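Local coordinates for envelope protein (PDB 7DDA) that forms part of the viral envelope of white spot syndrome virus and, through sulfate-binding sites in this C-terminal domain, probably binds heparin-like sugars, at residues 153-156 against 157-161. Residues are numbered along the deposited sequence; the frame is centred on the assembly and turned at random.
Sequences PKQP and AGAKL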
loop_
_atom_site.group_PDB
_atom_site.type_symbol
_atom_site.label_atom_id
_atom_site.label_comp_id
_atom_site.label_asym_id
_atom_site.label_seq_id
_atom_site.Cartn_x
_atom_site.Cartn_y
_atom_site.Cartn_z
ATOM N N PRO A 153 16.690 -3.260 -7.943
ATOM C CA PRO A 153 18.113 -2.933 -7.844
ATOM C C PRO A 153 18.741 -3.732 -6.720
ATOM O O PRO A 153 18.074 -4.081 -5.741
ATOM C CB PRO A 153 18.119 -1.433 -7.526
ATOM C CG PRO A 153 16.712 -0.961 -7.756
ATOM C CD PRO A 153 15.837 -2.143 -7.517
ATOM N N LYS A 154 20.028 -4.049 -6.885
ATOM C CA LYS A 154 20.811 -4.614 -5.793
ATOM C C LYS A 154 20.641 -3.774 -4.539
ATOM O O LYS A 154 20.743 -2.548 -4.584
ATOM C CB LYS A 154 22.285 -4.679 -6.185
ATOM C CG LYS A 154 23.211 -5.270 -5.134
ATOM C CD LYS A 154 24.675 -5.032 -5.545
ATOM C CE LYS A 154 24.883 -3.592 -6.060
ATOM N NZ LYS A 154 26.058 -3.373 -6.977
ATOM N N GLN A 155 20.382 -4.437 -3.425
ATOM C CA GLN A 155 20.131 -3.770 -2.162
ATOM C C GLN A 155 21.248 -4.014 -1.152
ATOM O O GLN A 155 22.020 -4.971 -1.274
ATOM C CB GLN A 155 18.794 -4.245 -1.575
ATOM C CG GLN A 155 17.641 -3.992 -2.507
ATOM C CD GLN A 155 17.349 -2.527 -2.622
ATOM O OE1 GLN A 155 17.462 -1.779 -1.647
ATOM N NE2 GLN A 155 17.014 -2.090 -3.829
ATOM N N PRO A 156 21.370 -3.156 -0.142
ATOM C CA PRO A 156 22.273 -3.466 0.969
ATOM C C PRO A 156 21.838 -4.748 1.655
ATOM O O PRO A 156 20.687 -5.173 1.561
ATOM C CB PRO A 156 22.120 -2.260 1.906
ATOM C CG PRO A 156 21.611 -1.162 1.040
ATOM C CD PRO A 156 20.728 -1.837 0.024
ATOM N N ALA A 157 22.783 -5.374 2.340
ATOM C CA ALA A 157 22.479 -6.580 3.097
ATOM C C ALA A 157 21.272 -6.363 4.004
ATOM O O ALA A 157 21.053 -5.274 4.532
ATOM C CB ALA A 157 23.699 -6.995 3.920
ATOM N N GLY A 158 20.467 -7.401 4.159
ATOM C CA GLY A 158 19.354 -7.355 5.076
ATOM C C GLY A 158 18.065 -6.805 4.510
ATOM O O GLY A 158 17.029 -6.913 5.171
ATOM N N ALA A 159 18.089 -6.232 3.310
ATOM C CA ALA A 159 16.900 -5.606 2.754
ATOM C C ALA A 159 15.888 -6.664 2.315
ATOM O O ALA A 159 16.251 -7.752 1.858
ATOM C CB ALA A 159 17.283 -4.709 1.577
ATOM N N LYS A 160 14.604 -6.332 2.449
ATOM C CA LYS A 160 13.522 -7.269 2.178
ATOM C C LYS A 160 12.596 -6.756 1.083
ATOM O O LYS A 160 12.439 -5.544 0.879
ATOM C CB LYS A 160 12.688 -7.553 3.438
ATOM C CG LYS A 160 13.482 -8.085 4.644
ATOM C CD LYS A 160 14.230 -9.360 4.297
ATOM C CE LYS A 160 14.934 -9.963 5.504
ATOM N NZ LYS A 160 15.560 -11.260 5.147
ATOM N N LEU A 161 11.980 -7.701 0.384
ATOM C CA LEU A 161 10.897 -7.424 -0.553
ATOM C C LEU A 161 9.583 -7.781 0.131
ATOM O O LEU A 161 9.408 -8.914 0.589
ATOM C CB LEU A 161 11.085 -8.217 -1.849
ATOM C CG LEU A 161 10.047 -8.082 -2.967
ATOM C CD1 LEU A 161 9.944 -6.648 -3.479
ATOM C CD2 LEU A 161 10.396 -9.023 -4.106
#
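Gln155 meets Ala159 through side-chain carbons, and Pro156 accepts a weak backbone bond from it, as the chain crosses from strand 145-153 in one antiparallel sheet to strand 160-170 in the other. Pro153, ending the first strand, contributes its carbonyl: Gln155 NE2 donates to Pro153 O at 3.0 Å, coming from above the carbonyl plane, 52° out of it. The bend at chi2 of Gln155 (-70°) folds the amide back toward that oxygen, and the same NE2 also bonds Asn127 O, so two acceptors hold the amide nitrogen. The aliphatic root of this side chain packs against Ala159, just before strand 160-170, with Gln155 CB 3.5 Å from Ala159 CB. Pro156 then opens a type II beta turn running to Ala159. Its closing bond, Ala159 N to Pro156 O at 3.3 Å, is weak, though its N-H...O angle is 153°. Ala159 CB lies 3.4 Å from Pro156 O, beside this closure. At the third position of the turn, Gly158 takes a positive phi, a backbone conformation common for glycine at this position of a type II turn. Chemically, a weak turn bond and one methyl-methylene contact shape the connection between the two sheets, while the doubly bonded Gln155 amide ties it to the loop holding Asn127.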